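Local coordinates for ABC transporter periplasmic peptide-binding protein (Pseudoalteromonas, PDB 4QFL) that binds dipeptides, here Ala-Phe, in the periplasm and probably delivers them to an ABC transporter for uptake, at residues Leu60-Ile65 with Asp231-Glu236; Pro387-Met392 with Ser428-Trp433; Phe122-Leu125 with Pro131-Phe134. All coordinates share one frame; numbering follows the deposited sequence.

Contact 1: Leu60-Ile65 with Asp231-Glu236; sequences LYDRLI and DYWKHE
The carboxylate of Asp-62 is held by two aromatic side chains of 231-236, one on each oxygen. Two hydrogen bonds carry the contact. Tyr-232 OH donates to Asp-62 OD1 at 2.6 Å, meeting the syn lone pair of that oxygen. A chi1 near 180° (-174°) swings the phenol beside its own carbonyl carbon and out to Asp-62. The carboxylate and ring planes are 12° apart and the carboxyl carbon lies in the ring plane, so the two groups meet edge to edge. Trp-233 NE1 donates to Asp-62 OD2 at 2.9 Å in an almost straight bond (171°). Here the acceptor lies in the indole plane, but the indole N-H reaches the oxygen from above the carboxylate plane. Two donors in such different directions would hinder rotation of the carboxylate, and Thr-210 OG1 adds another hydrogen bond at OD2.

The charged component is looser. Lys-234 NZ is 3.9 Å from Asp-62 OD1, a long salt bridge, and donates to Tyr-232 OH at 3.2 Å; its stronger partner is Glu-77. The hydrogen bonds round the carboxylate, with the lysine nearby, would favour the ionised aspartate.

The contact ties the loop between helix 50-60 and strand 65-67 to the loop linking strands 223-228 and 241-246, while the backbone of Asp-62 is hydrogen-bonded to Val-185.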
ATOM      1  N   LEU A  60      15.589   3.426  -4.715  1.00 16.98           N
ATOM      2  CA  LEU A  60      16.719   3.767  -3.859  1.00 16.57           C
ATOM      3  C   LEU A  60      17.216   2.609  -3.030  1.00 17.69           C
ATOM      4  O   LEU A  60      18.323   2.662  -2.506  1.00 18.10           O
ATOM      5  CB  LEU A  60      16.348   4.907  -2.917  1.00 16.87           C
ATOM      6  CG  LEU A  60      16.022   6.251  -3.541  1.00 18.37           C
ATOM      7  CD1 LEU A  60      15.420   7.140  -2.488  1.00 18.92           C
ATOM      8  CD2 LEU A  60      17.280   6.872  -4.112  1.00 17.90           C
ATOM      9  N   TYR A  61      16.393   1.574  -2.885  1.00 15.92           N
ATOM     10  CA  TYR A  61      16.654   0.526  -1.896  1.00 18.03           C
ATOM     11  C   TYR A  61      16.568  -0.904  -2.436  1.00 17.97           C
ATOM     12  O   TYR A  61      16.111  -1.127  -3.550  1.00 17.76           O
ATOM     13  CB  TYR A  61      15.659   0.644  -0.738  1.00 17.34           C
ATOM     14  CG  TYR A  61      15.711   1.937   0.030  1.00 18.20           C
ATOM     15  CD1 TYR A  61      16.743   2.194   0.926  1.00 17.16           C
ATOM     16  CD2 TYR A  61      14.708   2.900  -0.117  1.00 19.06           C
ATOM     17  CE1 TYR A  61      16.786   3.389   1.652  1.00 19.25           C
ATOM     18  CE2 TYR A  61      14.744   4.097   0.603  1.00 18.38           C
ATOM     19  CZ  TYR A  61      15.785   4.330   1.486  1.00 16.93           C
ATOM     20  OH  TYR A  61      15.828   5.511   2.191  1.00 18.09           O
ATOM     21  N   ASP A  62      17.009  -1.863  -1.621  1.00 13.99           N
ATOM     22  CA  ASP A  62      16.704  -3.274  -1.834  1.00 19.37           C
ATOM     23  C   ASP A  62      16.199  -3.868  -0.533  1.00 18.26           C
ATOM     24  O   ASP A  62      16.517  -3.370   0.540  1.00 17.25           O
ATOM     25  CB  ASP A  62      17.942  -4.067  -2.259  1.00 17.73           C
ATOM     26  CG  ASP A  62      18.563  -3.561  -3.547  1.00 18.09           C
ATOM     27  OD1 ASP A  62      18.014  -3.851  -4.627  1.00 18.95           O
ATOM     28  OD2 ASP A  62      19.625  -2.907  -3.477  1.00 20.10           O
ATOM     29  N   ARG A  63      15.429  -4.946  -0.640  1.00 20.18           N
ATOM     30  CA  ARG A  63      14.974  -5.707   0.513  1.00 18.58           C
ATOM     31  C   ARG A  63      15.873  -6.913   0.675  1.00 17.56           C
ATOM     32  O   ARG A  63      16.763  -7.150  -0.139  1.00 19.45           O
ATOM     33  CB  ARG A  63      13.539  -6.191   0.308  1.00 17.50           C
ATOM     34  CG  ARG A  63      12.506  -5.077   0.171  1.00 18.42           C
ATOM     35  CD  ARG A  63      11.278  -5.562  -0.620  1.00 17.51           C
ATOM     36  NE  ARG A  63      11.615  -5.776  -2.024  1.00 18.68           N
ATOM     37  CZ  ARG A  63      10.768  -6.213  -2.950  1.00 19.48           C
ATOM     38  NH1 ARG A  63       9.510  -6.487  -2.628  1.00 21.03           N
ATOM     39  NH2 ARG A  63      11.182  -6.374  -4.201  1.00 24.00           N
ATOM     40  N   LEU A  64      15.635  -7.672   1.735  1.00 18.21           N
ATOM     41  CA  LEU A  64      16.290  -8.952   1.926  1.00 19.84           C
ATOM     42  C   LEU A  64      15.828  -9.949   0.867  1.00 17.99           C
ATOM     43  O   LEU A  64      16.620 -10.683   0.283  1.00 20.03           O
ATOM     44  CB  LEU A  64      15.950  -9.494   3.317  1.00 18.59           C
ATOM     45  CG  LEU A  64      16.549  -8.683   4.463  1.00 19.14           C
ATOM     46  CD1 LEU A  64      16.054  -9.207   5.802  1.00 20.73           C
ATOM     47  CD2 LEU A  64      18.061  -8.735   4.377  1.00 18.19           C
ATOM     48  N   ILE A  65      14.522  -9.972   0.642  1.00 18.83           N
ATOM     49  CA  ILE A  65      13.899 -10.895  -0.287  1.00 17.21           C
ATOM     50  C   ILE A  65      12.735 -10.212  -0.977  1.00 19.80           C
ATOM     51  O   ILE A  65      12.259  -9.148  -0.541  1.00 18.08           O
ATOM     52  CB  ILE A  65      13.336 -12.119   0.424  1.00 14.60           C
ATOM     53  CG1 ILE A  65      12.476 -11.689   1.611  1.00 16.74           C
ATOM     54  CG2 ILE A  65      14.446 -13.014   0.882  1.00 19.60           C
ATOM     55  CD1 ILE A  65      11.638 -12.793   2.182  1.00 18.21           C
ATOM     56  N   ASP A 231      27.480   1.632  -9.012  1.00 26.86           N
ATOM     57  CA  ASP A 231      28.007   0.514  -8.232  1.00 23.17           C
ATOM     58  C   ASP A 231      26.932  -0.461  -7.802  1.00 23.32           C
ATOM     59  O   ASP A 231      27.124  -1.199  -6.843  1.00 24.52           O
ATOM     60  CB  ASP A 231      28.712   1.024  -6.978  1.00 22.95           C
ATOM     61  CG  ASP A 231      30.129   1.479  -7.251  1.00 30.06           C
ATOM     62  OD1 ASP A 231      30.882   0.722  -7.910  1.00 34.30           O
ATOM     63  OD2 ASP A 231      30.486   2.595  -6.813  1.00 28.01           O
ATOM     64  N   TYR A 232      25.807  -0.469  -8.507  1.00 23.71           N
ATOM     65  CA  TYR A 232      24.686  -1.320  -8.118  1.00 20.77           C
ATOM     66  C   TYR A 232      24.992  -2.818  -8.255  1.00 21.85           C
ATOM     67  O   TYR A 232      25.424  -3.285  -9.299  1.00 23.98           O
ATOM     68  CB  TYR A 232      23.423  -0.945  -8.900  1.00 21.63           C
ATOM     69  CG  TYR A 232      22.202  -1.692  -8.424  1.00 19.96           C
ATOM     70  CD1 TYR A 232      21.856  -1.690  -7.086  1.00 18.79           C
ATOM     71  CD2 TYR A 232      21.402  -2.397  -9.306  1.00 20.89           C
ATOM     72  CE1 TYR A 232      20.756  -2.374  -6.632  1.00 19.46           C
ATOM     73  CE2 TYR A 232      20.285  -3.084  -8.862  1.00 22.27           C
ATOM     74  CZ  TYR A 232      19.972  -3.068  -7.519  1.00 20.71           C
ATOM     75  OH  TYR A 232      18.869  -3.738  -7.048  1.00 20.55           O
ATOM     76  N   TRP A 233      24.739  -3.571  -7.196  1.00 22.48           N
ATOM     77  CA  TRP A 233      25.160  -4.959  -7.150  1.00 21.62           C
ATOM     78  C   TRP A 233      24.435  -5.835  -8.142  1.00 21.43           C
ATOM     79  O   TRP A 233      25.041  -6.701  -8.761  1.00 23.22           O
ATOM     80  CB  TRP A 233      24.945  -5.528  -5.757  1.00 18.56           C
ATOM     81  CG  TRP A 233      23.509  -5.508  -5.322  1.00 22.48           C
ATOM     82  CD1 TRP A 233      22.848  -4.460  -4.748  1.00 20.66           C
ATOM     83  CD2 TRP A 233      22.559  -6.579  -5.409  1.00 20.78           C
ATOM     84  NE1 TRP A 233      21.548  -4.812  -4.476  1.00 22.01           N
ATOM     85  CE2 TRP A 233      21.345  -6.109  -4.868  1.00 20.34           C
ATOM     86  CE3 TRP A 233      22.616  -7.892  -5.885  1.00 23.84           C
ATOM     87  CZ2 TRP A 233      20.202  -6.895  -4.789  1.00 21.51           C
ATOM     88  CZ3 TRP A 233      21.474  -8.674  -5.808  1.00 25.06           C
ATOM     89  CH2 TRP A 233      20.285  -8.172  -5.258  1.00 22.56           C
ATOM     90  N   LYS A 234      23.131  -5.639  -8.275  1.00 23.22           N
ATOM     91  CA  LYS A 234      22.310  -6.611  -8.976  1.00 21.70           C
ATOM     92  C   LYS A 234      22.531  -6.585 -10.481  1.00 25.73           C
ATOM     93  O   LYS A 234      22.705  -7.633 -11.105  1.00 28.09           O
ATOM     94  CB  LYS A 234      20.833  -6.419  -8.655  1.00 22.13           C
ATOM     95  CG  LYS A 234      19.944  -7.403  -9.362  1.00 24.96           C
ATOM     96  CD  LYS A 234      18.538  -6.852  -9.543  1.00 27.06           C
ATOM     97  CE  LYS A 234      17.648  -7.275  -8.413  1.00 25.39           C
ATOM     98  NZ  LYS A 234      18.252  -6.922  -7.099  1.00 32.86           N
ATOM     99  N   HIS A 235      22.517  -5.393 -11.068  1.00 23.97           N
ATOM    100  CA  HIS A 235      22.717  -5.271 -12.506  1.00 25.50           C
ATOM    101  C   HIS A 235      23.269  -3.915 -12.898  1.00 24.87           C
ATOM    102  O   HIS A 235      23.336  -3.005 -12.086  1.00 25.41           O
ATOM    103  CB  HIS A 235      21.424  -5.583 -13.284  1.00 27.75           C
ATOM    104  CG  HIS A 235      20.258  -4.703 -12.939  1.00 27.09           C
ATOM    105  ND1 HIS A 235      20.057  -3.466 -13.517  1.00 29.37           N
ATOM    106  CD2 HIS A 235      19.209  -4.901 -12.106  1.00 26.44           C
ATOM    107  CE1 HIS A 235      18.948  -2.931 -13.037  1.00 24.85           C
ATOM    108  NE2 HIS A 235      18.415  -3.782 -12.180  1.00 25.46           N
ATOM    109  N   GLU A 236      23.688  -3.797 -14.151  1.00 26.21           N
ATOM    110  CA  GLU A 236      24.133  -2.526 -14.682  1.00 24.35           C
ATOM    111  C   GLU A 236      22.896  -1.691 -14.964  1.00 23.42           C
ATOM    112  O   GLU A 236      22.100  -2.034 -15.822  1.00 26.06           O
ATOM    113  CB  GLU A 236      24.932  -2.740 -15.968  1.00 26.30           C
ATOM    114  CG  GLU A 236      25.540  -1.471 -16.519  1.00 25.97           C
ATOM    115  CD  GLU A 236      26.591  -0.885 -15.594  1.00 33.08           C
ATOM    116  OE1 GLU A 236      27.357  -1.667 -14.985  1.00 36.49           O
ATOM    117  OE2 GLU A 236      26.650   0.357 -15.466  1.00 35.05           O
TER
HETATM  118  O   HOH W   1      16.079  -5.447  -4.924  1.00 23.90           O

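Contact 2: Pro387-Met392 with Ser428-Trp433; sequences PNARKM and SVLLGW. With ALA (alanine), chain C; PHE (phenylalanine), chain D.
Leu-430 pushes its CD1 methyl against the first turn of helix 389-401, overlapping Met-392 and Ala-389. The methyl lies 4.0 Å from Met-392 CB and 4.3 Å from Ala-389 CB, and approaches the backbone as well, 3.3 Å from Ala-389 O. Its sister methyl, Leu-430 CD2, meets Met-392 SD at 4.0 Å. The methionine runs extended as far as SD (chi1 -174°, chi2 176°), so CB, CG and sulfur all border the leucine, whose side chain it crosses at a slant. No hydrogen bond spans the two segments; this is apolar helix-on-strand packing. The helix start is fixed separately by its N-cap, Asn-388, whose OD1 accepts from Lys-391 N at 3.0 Å.

Strand 428-434 pairs with strand 373-378 in parallel and with strand 291-297 antiparallel, in the periplasmic binding protein fold. Its side chains alternate: Leu-430 faces helix 389-401, while Leu-431 points away from it and sets CD2 3.6 Å from CD1 of the bound phenylalanine. Farther along, the bound alanine places its N over one face of the Trp-433 indole, 3.1 Å from CZ2, while Ala-434 O and Asp-436 OD1 hydrogen-bond to the same ligand residue.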
ATOM      1  N   PRO A 387     -10.636   4.352  -9.724  1.00 15.92           N
ATOM      2  CA  PRO A 387     -10.055   5.443 -10.532  1.00 17.08           C
ATOM      3  C   PRO A 387     -10.736   6.819 -10.452  1.00 17.51           C
ATOM      4  O   PRO A 387     -10.211   7.778 -11.000  1.00 18.72           O
ATOM      5  CB  PRO A 387     -10.111   4.903 -11.962  1.00 18.93           C
ATOM      6  CG  PRO A 387     -11.355   4.116 -12.006  1.00 21.54           C
ATOM      7  CD  PRO A 387     -11.366   3.392 -10.701  1.00 17.64           C
ATOM      8  N   ASN A 388     -11.875   6.916  -9.784  1.00 17.27           N
ATOM      9  CA  ASN A 388     -12.540   8.209  -9.620  1.00 18.33           C
ATOM     10  C   ASN A 388     -13.444   8.260  -8.392  1.00 18.59           C
ATOM     11  O   ASN A 388     -14.669   8.146  -8.511  1.00 19.37           O
ATOM     12  CB  ASN A 388     -13.338   8.563 -10.883  1.00 18.22           C
ATOM     13  CG  ASN A 388     -13.692  10.042 -10.966  1.00 21.58           C
ATOM     14  OD1 ASN A 388     -13.656  10.771  -9.966  1.00 19.34           O
ATOM     15  ND2 ASN A 388     -14.039  10.492 -12.162  1.00 20.87           N
ATOM     16  N   ALA A 389     -12.843   8.437  -7.218  1.00 16.92           N
ATOM     17  CA  ALA A 389     -13.602   8.422  -5.971  1.00 16.14           C
ATOM     18  C   ALA A 389     -14.645   9.528  -5.963  1.00 18.04           C
ATOM     19  O   ALA A 389     -15.730   9.356  -5.416  1.00 18.52           O
ATOM     20  CB  ALA A 389     -12.672   8.565  -4.785  1.00 17.61           C
ATOM     21  N   ARG A 390     -14.309  10.655  -6.587  1.00 18.54           N
ATOM     22  CA  ARG A 390     -15.194  11.818  -6.663  1.00 19.24           C
ATOM     23  C   ARG A 390     -16.459  11.465  -7.410  1.00 20.21           C
ATOM     24  O   ARG A 390     -17.556  11.685  -6.915  1.00 21.32           O
ATOM     25  CB  ARG A 390     -14.509  12.944  -7.421  1.00 22.23           C
ATOM     26  CG  ARG A 390     -14.218  14.177  -6.617  1.00 27.70           C
ATOM     27  CD  ARG A 390     -15.431  15.084  -6.429  1.00 31.00           C
ATOM     28  NE  ARG A 390     -15.040  16.245  -5.623  1.00 33.53           N
ATOM     29  CZ  ARG A 390     -15.874  17.031  -4.947  1.00 33.83           C
ATOM     30  NH1 ARG A 390     -17.182  16.807  -4.966  1.00 31.46           N
ATOM     31  NH2 ARG A 390     -15.392  18.047  -4.245  1.00 29.84           N
ATOM     32  N   LYS A 391     -16.291  10.950  -8.626  1.00 19.62           N
ATOM     33  CA  LYS A 391     -17.416  10.511  -9.445  1.00 21.58           C
ATOM     34  C   LYS A 391     -18.232   9.464  -8.697  1.00 20.52           C
ATOM     35  O   LYS A 391     -19.464   9.509  -8.686  1.00 22.12           O
ATOM     36  CB  LYS A 391     -16.904   9.930 -10.759  1.00 18.92           C
ATOM     37  CG  LYS A 391     -17.957   9.350 -11.676  1.00 23.41           C
ATOM     38  CD  LYS A 391     -18.827  10.423 -12.294  1.00 29.90           C
ATOM     39  CE  LYS A 391     -19.642   9.877 -13.478  1.00 31.22           C
ATOM     40  NZ  LYS A 391     -20.973  10.563 -13.670  1.00 31.17           N
ATOM     41  N   MET A 392     -17.545   8.517  -8.068  1.00 20.15           N
ATOM     42  CA  MET A 392     -18.230   7.499  -7.290  1.00 17.75           C
ATOM     43  C   MET A 392     -19.038   8.110  -6.147  1.00 19.98           C
ATOM     44  O   MET A 392     -20.157   7.683  -5.879  1.00 23.59           O
ATOM     45  CB  MET A 392     -17.243   6.479  -6.734  1.00 16.98           C
ATOM     46  CG  MET A 392     -17.922   5.326  -6.042  1.00 17.29           C
ATOM     47  SD  MET A 392     -16.774   4.069  -5.472  1.00 20.47           S
ATOM     48  CE  MET A 392     -15.982   3.595  -7.008  1.00 19.77           C
ATOM     49  N   SER A 428     -17.876   8.431   6.717  1.00 18.22           N
ATOM     50  CA  SER A 428     -17.601   7.327   5.807  1.00 17.83           C
ATOM     51  C   SER A 428     -16.603   7.804   4.773  1.00 16.24           C
ATOM     52  O   SER A 428     -16.452   9.005   4.553  1.00 15.94           O
ATOM     53  CB  SER A 428     -18.879   6.843   5.120  1.00 17.90           C
ATOM     54  OG  SER A 428     -19.275   7.727   4.090  1.00 18.78           O
ATOM     55  N   VAL A 429     -15.922   6.856   4.141  1.00 16.67           N
ATOM     56  CA  VAL A 429     -14.881   7.181   3.180  1.00 15.21           C
ATOM     57  C   VAL A 429     -14.797   6.121   2.099  1.00 14.54           C
ATOM     58  O   VAL A 429     -15.007   4.929   2.351  1.00 17.34           O
ATOM     59  CB  VAL A 429     -13.501   7.292   3.856  1.00 15.88           C
ATOM     60  CG1 VAL A 429     -13.198   6.022   4.625  1.00 17.81           C
ATOM     61  CG2 VAL A 429     -12.413   7.574   2.824  1.00 15.67           C
ATOM     62  N   LEU A 430     -14.479   6.582   0.897  1.00 16.08           N
ATOM     63  CA  LEU A 430     -14.165   5.713  -0.215  1.00 15.03           C
ATOM     64  C   LEU A 430     -12.661   5.543  -0.217  1.00 14.42           C
ATOM     65  O   LEU A 430     -11.927   6.487  -0.460  1.00 15.45           O
ATOM     66  CB  LEU A 430     -14.610   6.348  -1.532  1.00 16.28           C
ATOM     67  CG  LEU A 430     -16.113   6.553  -1.687  1.00 18.04           C
ATOM     68  CD1 LEU A 430     -16.420   7.339  -2.952  1.00 18.96           C
ATOM     69  CD2 LEU A 430     -16.839   5.219  -1.665  1.00 20.57           C
ATOM     70  N   LEU A 431     -12.213   4.333   0.072  1.00 15.54           N
ATOM     71  CA  LEU A 431     -10.796   4.033   0.095  1.00 14.70           C
ATOM     72  C   LEU A 431     -10.591   2.609  -0.413  1.00 16.82           C
ATOM     73  O   LEU A 431     -11.405   2.086  -1.156  1.00 16.24           O
ATOM     74  CB  LEU A 431     -10.237   4.175   1.513  1.00 13.57           C
ATOM     75  CG  LEU A 431      -9.152   5.241   1.677  1.00 18.80           C
ATOM     76  CD1 LEU A 431      -8.920   5.615   3.134  1.00 16.74           C
ATOM     77  CD2 LEU A 431      -7.862   4.807   1.007  1.00 15.70           C
ATOM     78  N   GLY A 432      -9.501   1.981  -0.003  1.00 14.75           N
ATOM     79  CA  GLY A 432      -9.249   0.614  -0.401  1.00 15.30           C
ATOM     80  C   GLY A 432      -7.832   0.206  -0.081  1.00 14.81           C
ATOM     81  O   GLY A 432      -7.170   0.824   0.740  1.00 16.62           O
ATOM     82  N   TRP A 433      -7.370  -0.845  -0.738  1.00 15.01           N
ATOM     83  CA  TRP A 433      -6.041  -1.347  -0.485  1.00 12.41           C
ATOM     84  C   TRP A 433      -5.498  -1.981  -1.744  1.00 15.94           C
ATOM     85  O   TRP A 433      -6.171  -2.783  -2.387  1.00 15.59           O
ATOM     86  CB  TRP A 433      -6.107  -2.387   0.625  1.00 14.44           C
ATOM     87  CG  TRP A 433      -4.790  -2.856   1.163  1.00 15.67           C
ATOM     88  CD1 TRP A 433      -4.261  -4.115   1.049  1.00 17.59           C
ATOM     89  CD2 TRP A 433      -3.842  -2.096   1.932  1.00 17.47           C
ATOM     90  NE1 TRP A 433      -3.049  -4.177   1.692  1.00 15.71           N
ATOM     91  CE2 TRP A 433      -2.768  -2.953   2.240  1.00 18.14           C
ATOM     92  CE3 TRP A 433      -3.797  -0.776   2.389  1.00 20.83           C
ATOM     93  CZ2 TRP A 433      -1.664  -2.530   2.981  1.00 17.39           C
ATOM     94  CZ3 TRP A 433      -2.686  -0.357   3.125  1.00 17.24           C
ATOM     95  CH2 TRP A 433      -1.644  -1.224   3.407  1.00 17.41           C
TER
HETATM   96  N   ALA C 601      -0.801  -1.225   0.336  1.00 15.29           N
HETATM   97  CA  ALA C 601      -0.589   0.220   0.311  1.00 16.46           C
HETATM   98  C   ALA C 601      -1.843   0.944  -0.175  1.00 17.93           C
HETATM   99  O   ALA C 601      -2.616   0.396  -0.960  1.00 20.32           O
HETATM  100  CB  ALA C 601       0.613   0.569  -0.572  1.00 15.89           C
HETATM  101  N   PHE D 602      -2.048   2.169   0.304  1.00 18.48           N
HETATM  102  CA  PHE D 602      -3.149   3.008  -0.156  1.00 15.77           C
HETATM  103  C   PHE D 602      -2.870   3.499  -1.558  1.00 17.59           C
HETATM  104  O   PHE D 602      -3.785   3.651  -2.361  1.00 19.81           O
HETATM  105  CB  PHE D 602      -3.306   4.221   0.755  1.00 14.98           C
HETATM  106  CG  PHE D 602      -3.857   3.900   2.101  1.00 18.26           C
HETATM  107  CD1 PHE D 602      -4.985   3.106   2.233  1.00 17.50           C
HETATM  108  CD2 PHE D 602      -3.255   4.395   3.235  1.00 17.51           C
HETATM  109  CE1 PHE D 602      -5.503   2.818   3.465  1.00 19.15           C
HETATM  110  CE2 PHE D 602      -3.767   4.113   4.474  1.00 18.40           C
HETATM  111  CZ  PHE D 602      -4.891   3.320   4.594  1.00 18.37           C
HETATM  112  OXT PHE D 602      -1.720   3.761  -1.912  1.00 16.78           O

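Contact 3: Phe122-Leu125 with Pro131-Phe134; sequences FSRL and PYHF
Arg-124 reaches across from helix 115-126 to Tyr-132. From CB, the chain is fully extended, and CG passes 3.7 Å from Tyr-132 O. Next, CD packs 3.7 Å from Tyr-132 CB. NE then makes a weak, bent hydrogen bond to Tyr-132 O (3.1 Å, 134°) and has a second partner in Tyr-140 OH. The guanidinium presents one face to Tyr-132 CB and CD2, its plane 66° from that of the phenol ring. At the tip, NH2 forms a salt bridge with Asp-204, the arginine's main polar partner.

The loop after helix 115-126 folds back on the helix here, and the bond of NE to Tyr-132 O is one of the links. In another, His-133 binds a main-chain carbonyl near the helix end: ND1 donates to Arg-124 O at 2.9 Å (165°), with the oxygen close to the imidazole plane and the donor tilted from the carbonyl plane. The same ring edge brings His-133 CE1 to 3.2 Å from Leu-125 O. Beyond the arginine, the phenol of Tyr-132 leads away and meets the rings of Phe-120 and Phe-203, and its OH is hydrogen-bonded to Ala-191 O in helix 188-196.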
ATOM      1  N   PHE A 122      16.001  -3.060  11.207  1.00 18.01           N
ATOM      2  CA  PHE A 122      14.819  -3.724  11.745  1.00 21.05           C
ATOM      3  C   PHE A 122      14.626  -3.568  13.254  1.00 22.95           C
ATOM      4  O   PHE A 122      13.489  -3.560  13.729  1.00 21.97           O
ATOM      5  CB  PHE A 122      14.708  -5.170  11.234  1.00 20.27           C
ATOM      6  CG  PHE A 122      14.491  -5.237   9.742  1.00 23.16           C
ATOM      7  CD1 PHE A 122      13.243  -4.973   9.200  1.00 20.98           C
ATOM      8  CD2 PHE A 122      15.550  -5.477   8.881  1.00 21.51           C
ATOM      9  CE1 PHE A 122      13.049  -4.985   7.848  1.00 18.73           C
ATOM     10  CE2 PHE A 122      15.357  -5.487   7.520  1.00 20.25           C
ATOM     11  CZ  PHE A 122      14.104  -5.232   7.004  1.00 19.70           C
ATOM     12  N   SER A 123      15.709  -3.394  14.003  1.00 18.39           N
ATOM     13  CA  SER A 123      15.549  -3.092  15.413  1.00 20.53           C
ATOM     14  C   SER A 123      15.017  -1.671  15.589  1.00 20.99           C
ATOM     15  O   SER A 123      14.422  -1.366  16.613  1.00 22.64           O
ATOM     16  CB  SER A 123      16.841  -3.305  16.202  1.00 20.22           C
ATOM     17  OG  SER A 123      17.809  -2.324  15.882  1.00 22.96           O
ATOM     18  N   ARG A 124      15.202  -0.805  14.596  1.00 19.08           N
ATOM     19  CA  ARG A 124      14.593   0.525  14.668  1.00 17.79           C
ATOM     20  C   ARG A 124      13.078   0.431  14.895  1.00 18.07           C
ATOM     21  O   ARG A 124      12.473   1.303  15.516  1.00 19.54           O
ATOM     22  CB  ARG A 124      14.888   1.350  13.405  1.00 18.98           C
ATOM     23  CG  ARG A 124      14.156   2.692  13.373  1.00 19.59           C
ATOM     24  CD  ARG A 124      14.534   3.580  12.198  1.00 16.76           C
ATOM     25  NE  ARG A 124      13.873   4.883  12.304  1.00 18.06           N
ATOM     26  CZ  ARG A 124      13.936   5.829  11.373  1.00 22.01           C
ATOM     27  NH1 ARG A 124      14.626   5.624  10.260  1.00 22.03           N
ATOM     28  NH2 ARG A 124      13.300   6.975  11.545  1.00 21.33           N
ATOM     29  N   LEU A 125      12.468  -0.635  14.392  1.00 18.80           N
ATOM     30  CA  LEU A 125      11.017  -0.810  14.495  1.00 21.25           C
ATOM     31  C   LEU A 125      10.533  -1.290  15.870  1.00 23.18           C
ATOM     32  O   LEU A 125       9.556  -0.764  16.403  1.00 25.53           O
ATOM     33  CB  LEU A 125      10.512  -1.778  13.417  1.00 19.46           C
ATOM     34  CG  LEU A 125      11.007  -1.538  11.998  1.00 17.26           C
ATOM     35  CD1 LEU A 125      10.598  -2.716  11.124  1.00 20.24           C
ATOM     36  CD2 LEU A 125      10.468  -0.226  11.446  1.00 19.98           C
ATOM     37  N   PRO A 131      18.445   3.980  18.757  1.00 22.56           N
ATOM     38  CA  PRO A 131      18.488   5.437  18.857  1.00 23.08           C
ATOM     39  C   PRO A 131      17.589   6.111  17.834  1.00 23.42           C
ATOM     40  O   PRO A 131      17.360   7.312  17.911  1.00 26.55           O
ATOM     41  CB  PRO A 131      19.954   5.754  18.576  1.00 27.33           C
ATOM     42  CG  PRO A 131      20.437   4.599  17.775  1.00 23.13           C
ATOM     43  CD  PRO A 131      19.733   3.419  18.327  1.00 24.03           C
ATOM     44  N   TYR A 132      17.080   5.342  16.882  1.00 23.50           N
ATOM     45  CA  TYR A 132      16.211   5.906  15.859  1.00 20.16           C
ATOM     46  C   TYR A 132      14.758   5.482  16.037  1.00 21.52           C
ATOM     47  O   TYR A 132      13.877   5.889  15.276  1.00 20.29           O
ATOM     48  CB  TYR A 132      16.722   5.523  14.481  1.00 18.32           C
ATOM     49  CG  TYR A 132      17.802   6.444  13.995  1.00 19.12           C
ATOM     50  CD1 TYR A 132      19.117   6.311  14.434  1.00 19.61           C
ATOM     51  CD2 TYR A 132      17.506   7.451  13.101  1.00 19.93           C
ATOM     52  CE1 TYR A 132      20.107   7.169  13.987  1.00 21.02           C
ATOM     53  CE2 TYR A 132      18.477   8.306  12.642  1.00 22.91           C
ATOM     54  CZ  TYR A 132      19.777   8.168  13.084  1.00 22.26           C
ATOM     55  OH  TYR A 132      20.723   9.043  12.602  1.00 23.30           O
ATOM     56  N   HIS A 133      14.504   4.677  17.057  1.00 19.50           N
ATOM     57  CA  HIS A 133      13.149   4.207  17.294  1.00 21.98           C
ATOM     58  C   HIS A 133      12.157   5.359  17.334  1.00 20.89           C
ATOM     59  O   HIS A 133      11.084   5.283  16.736  1.00 23.15           O
ATOM     60  CB  HIS A 133      13.053   3.402  18.586  1.00 20.47           C
ATOM     61  CG  HIS A 133      11.688   2.845  18.834  1.00 23.52           C
ATOM     62  ND1 HIS A 133      11.095   1.930  17.990  1.00 22.66           N
ATOM     63  CD2 HIS A 133      10.787   3.091  19.816  1.00 23.59           C
ATOM     64  CE1 HIS A 133       9.893   1.625  18.450  1.00 24.16           C
ATOM     65  NE2 HIS A 133       9.684   2.316  19.557  1.00 26.09           N
ATOM     66  N   PHE A 134      12.519   6.427  18.032  1.00 21.98           N
ATOM     67  CA  PHE A 134      11.616   7.564  18.204  1.00 23.00           C
ATOM     68  C   PHE A 134      11.903   8.740  17.261  1.00 23.19           C
ATOM     69  O   PHE A 134      11.371   9.837  17.451  1.00 24.63           O
ATOM     70  CB  PHE A 134      11.637   8.053  19.653  1.00 22.81           C
ATOM     71  CG  PHE A 134      11.129   7.049  20.647  1.00 20.84           C
ATOM     72  CD1 PHE A 134       9.781   6.756  20.728  1.00 23.67           C
ATOM     73  CD2 PHE A 134      11.998   6.424  21.519  1.00 23.87           C
ATOM     74  CE1 PHE A 134       9.317   5.834  21.648  1.00 24.04           C
ATOM     75  CE2 PHE A 134      11.540   5.505  22.442  1.00 22.01           C
ATOM     76  CZ  PHE A 134      10.204   5.214  22.509  1.00 22.09           C
TER

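Overall arrangement
Contacts 1 and 3 lie on the other side of the chain's centre from contact 2, their centres about 35 and 34 Å from its centre. They touch each other through Leu-64 and Phe-122, and contact 3 falls within the sequence span that contact 1 bridges. Contact 2 is buried, without hydrogen bonds between its segments, its side-chain packing apolar, and shares its strand with the dipeptide site. Contact 1 is only partly buried and works through a shared carboxylate. Contact 3 is buried yet polar, relying on main-chain carbonyls. The three share no element: two loops in contact 1, a helix and a strand in contact 2, a helix and its following loop in contact 3.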